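Local coordinates for protein Cyclo(L-tyrosyl-L-tyrosyl) synthase (Mycobacterium tuberculosis, PDB 2X9Q) that probably joins two tyrosines carried on tRNA into cyclo(L-Tyr-L-Tyr), an intermediate of mycocyclosin biosynthesis, without using ATP, at residues H82-V87 against P247-C252. Residues are numbered along the deposited sequence; the frame is centred on the assembly and turned at random.
Sequences HAVIGV and PSSLNC
H82, V84, L250 and C252 zip two parallel strands together at the centre of the Rossmann-like sheet that cyclodipeptide synthases share with class I aminoacyl-tRNA synthetases. The axes of 82-87 and 249-252 lie 4.5 Å apart and are inclined at 19°, the twist of a parallel pair. Three backbone bonds set the register: L250 N to H82 O, V84 N to L250 O, and C252 N to V84 O. They differ in quality: C252 N to V84 O is short, at 2.8 Å, whereas V84 N stands above the carbonyl plane of L250 with an N-H...O angle of only 142°.

One polar side-chain bond adds to this ladder. With CG anti to the backbone N (chi1 -174°), the H82 ring presents ND1 at its edge to S249 OG, 2.8 Å away and in the ring plane. NE2 binds D114 on the neighbouring strand 112-117, so the imidazole is held from two nitrogens and its rotation is probably fixed.

Side-chain packing divides between the sheet faces. V84 crosses N251 on the side of helix 220-244, its CB 4.1 Å from the amide CG, while N251 ND2 is taken by L236 O of that helix. Facing helix 96-109, A83 CB lies 4.3 Å from C252 SG.

The pair is wider at I85 and C252, their CA atoms 5.2 Å apart, just before the probable nucleophile S88 and Y253, which probably binds substrate. One water donates to both G86 O and C252 O; another bridges C252 O and N251 OD1, the latter at 2.7 Å, and weakly accepts from G86 N.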
ATOM      1  N   HIS A  82     -14.302  -2.773  -2.813  1.00 23.39           N
ATOM      2  CA  HIS A  82     -13.001  -2.731  -3.508  1.00 22.29           C
ATOM      3  C   HIS A  82     -11.878  -2.978  -2.562  1.00 23.38           C
ATOM      4  O   HIS A  82     -11.933  -2.558  -1.380  1.00 20.79           O
ATOM      5  CB  HIS A  82     -12.811  -1.406  -4.223  1.00 22.05           C
ATOM      6  CG  HIS A  82     -11.558  -1.379  -5.060  1.00 25.46           C
ATOM      7  ND1 HIS A  82     -10.361  -0.869  -4.583  1.00 21.41           N
ATOM      8  CD2 HIS A  82     -11.285  -1.921  -6.293  1.00 23.18           C
ATOM      9  CE1 HIS A  82      -9.416  -1.042  -5.510  1.00 24.83           C
ATOM     10  NE2 HIS A  82      -9.955  -1.649  -6.568  1.00 28.89           N
ATOM     11  N   ALA A  83     -10.874  -3.722  -3.019  1.00 23.59           N
ATOM     12  CA  ALA A  83      -9.607  -3.815  -2.277  1.00 23.13           C
ATOM     13  C   ALA A  83      -8.418  -3.473  -3.202  1.00 23.69           C
ATOM     14  O   ALA A  83      -8.353  -3.892  -4.385  1.00 23.19           O
ATOM     15  CB  ALA A  83      -9.415  -5.185  -1.601  1.00 24.69           C
ATOM     16  N   VAL A  84      -7.452  -2.753  -2.626  1.00 22.47           N
ATOM     17  CA  VAL A  84      -6.077  -2.727  -3.183  1.00 19.79           C
ATOM     18  C   VAL A  84      -5.258  -3.744  -2.398  1.00 21.48           C
ATOM     19  O   VAL A  84      -5.194  -3.681  -1.180  1.00 21.23           O
ATOM     20  CB  VAL A  84      -5.436  -1.319  -3.005  1.00 19.78           C
ATOM     21  CG1 VAL A  84      -3.899  -1.329  -3.476  1.00 16.16           C
ATOM     22  CG2 VAL A  84      -6.242  -0.304  -3.871  1.00 16.34           C
ATOM     23  N   ILE A  85      -4.615  -4.660  -3.124  1.00 20.26           N
ATOM     24  CA  ILE A  85      -3.636  -5.582  -2.576  1.00 20.27           C
ATOM     25  C   ILE A  85      -2.282  -5.067  -3.078  1.00 22.06           C
ATOM     26  O   ILE A  85      -1.955  -5.270  -4.252  1.00 21.63           O
ATOM     27  CB  ILE A  85      -3.940  -6.983  -3.102  1.00 20.65           C
ATOM     28  CG1 ILE A  85      -5.379  -7.360  -2.568  1.00 21.46           C
ATOM     29  CG2 ILE A  85      -3.013  -8.061  -2.473  1.00 20.70           C
ATOM     30  CD1 ILE A  85      -5.762  -8.829  -2.885  1.00 24.27           C
ATOM     31  N   GLY A  86      -1.557  -4.345  -2.236  1.00 19.64           N
ATOM     32  CA  GLY A  86      -0.285  -3.761  -2.658  1.00 21.52           C
ATOM     33  C   GLY A  86       0.757  -4.881  -2.660  1.00 21.80           C
ATOM     34  O   GLY A  86       0.660  -5.832  -1.844  1.00 21.14           O
ATOM     35  N   VAL A  87       1.685  -4.838  -3.620  1.00 20.70           N
ATOM     36  CA  VAL A  87       2.686  -5.924  -3.691  1.00 21.37           C
ATOM     37  C   VAL A  87       4.066  -5.244  -3.842  1.00 22.11           C
ATOM     38  O   VAL A  87       4.178  -4.319  -4.583  1.00 22.56           O
ATOM     39  CB  VAL A  87       2.402  -6.905  -4.898  1.00 21.25           C
ATOM     40  CG1 VAL A  87       3.426  -8.045  -4.875  1.00 21.81           C
ATOM     41  CG2 VAL A  87       0.988  -7.505  -4.812  1.00 19.27           C
ATOM     42  N   PRO A 247     -16.845   2.901  -4.914  1.00 23.36           N
ATOM     43  CA  PRO A 247     -17.574   3.564  -3.810  1.00 22.40           C
ATOM     44  C   PRO A 247     -16.745   3.666  -2.517  1.00 23.09           C
ATOM     45  O   PRO A 247     -16.837   4.674  -1.782  1.00 22.73           O
ATOM     46  CB  PRO A 247     -18.819   2.608  -3.572  1.00 22.46           C
ATOM     47  CG  PRO A 247     -19.065   2.053  -5.011  1.00 24.01           C
ATOM     48  CD  PRO A 247     -17.659   1.842  -5.584  1.00 22.17           C
ATOM     49  N   SER A 248     -15.961   2.616  -2.228  1.00 23.48           N
ATOM     50  CA  SER A 248     -15.116   2.634  -1.019  1.00 21.56           C
ATOM     51  C   SER A 248     -14.007   1.650  -1.293  1.00 22.38           C
ATOM     52  O   SER A 248     -14.093   0.862  -2.264  1.00 22.87           O
ATOM     53  CB  SER A 248     -15.892   2.212   0.195  1.00 21.98           C
ATOM     54  OG  SER A 248     -16.332   0.869   0.133  1.00 21.53           O
ATOM     55  N   SER A 249     -12.959   1.659  -0.481  1.00 19.35           N
ATOM     56  CA  SER A 249     -11.900   0.709  -0.808  1.00 19.16           C
ATOM     57  C   SER A 249     -11.124   0.398   0.444  1.00 19.64           C
ATOM     58  O   SER A 249     -10.877   1.324   1.258  1.00 19.39           O
ATOM     59  CB  SER A 249     -10.954   1.260  -1.948  1.00 16.43           C
ATOM     60  OG  SER A 249      -9.850   0.306  -2.125  1.00 18.51           O
ATOM     61  N   LEU A 250     -10.712  -0.867   0.591  1.00 18.56           N
ATOM     62  CA  LEU A 250      -9.878  -1.290   1.684  1.00 18.78           C
ATOM     63  C   LEU A 250      -8.452  -1.551   1.175  1.00 18.91           C
ATOM     64  O   LEU A 250      -8.253  -2.445   0.355  1.00 19.27           O
ATOM     65  CB  LEU A 250     -10.413  -2.633   2.275  1.00 19.08           C
ATOM     66  CG  LEU A 250      -9.884  -3.067   3.594  1.00 17.98           C
ATOM     67  CD1 LEU A 250     -10.278  -2.037   4.775  1.00 15.22           C
ATOM     68  CD2 LEU A 250     -10.525  -4.394   3.871  1.00 17.76           C
ATOM     69  N   ASN A 251      -7.473  -0.818   1.707  1.00 19.23           N
ATOM     70  CA  ASN A 251      -6.092  -0.957   1.248  1.00 19.26           C
ATOM     71  C   ASN A 251      -5.392  -1.983   2.139  1.00 20.05           C
ATOM     72  O   ASN A 251      -5.307  -1.809   3.380  1.00 19.92           O
ATOM     73  CB  ASN A 251      -5.417   0.438   1.226  1.00 19.39           C
ATOM     74  CG  ASN A 251      -4.088   0.377   0.442  1.00 24.63           C
ATOM     75  OD1 ASN A 251      -3.347  -0.582   0.607  1.00 24.58           O
ATOM     76  ND2 ASN A 251      -3.789   1.381  -0.340  1.00 17.08           N
ATOM     77  N   CYS A 252      -4.963  -3.119   1.537  1.00 19.16           N
ATOM     78  CA  CYS A 252      -4.563  -4.284   2.352  1.00 18.47           C
ATOM     79  C   CYS A 252      -3.123  -4.647   2.264  1.00 19.41           C
ATOM     80  O   CYS A 252      -2.561  -4.732   1.126  1.00 19.92           O
ATOM     81  CB  CYS A 252      -5.347  -5.542   1.893  1.00 21.07           C
ATOM     82  SG  CYS A 252      -7.134  -5.278   2.055  1.00 22.33           S
TER
HETATM   83  O   HOH W   1     -15.169  -1.921   0.330  1.00 20.01           O
HETATM   84  O   HOH W   2      -1.007  -6.828   0.069  1.00 24.56           O
HETATM   85  O   HOH W   3      -1.311  -2.224   0.180  1.00 24.62           O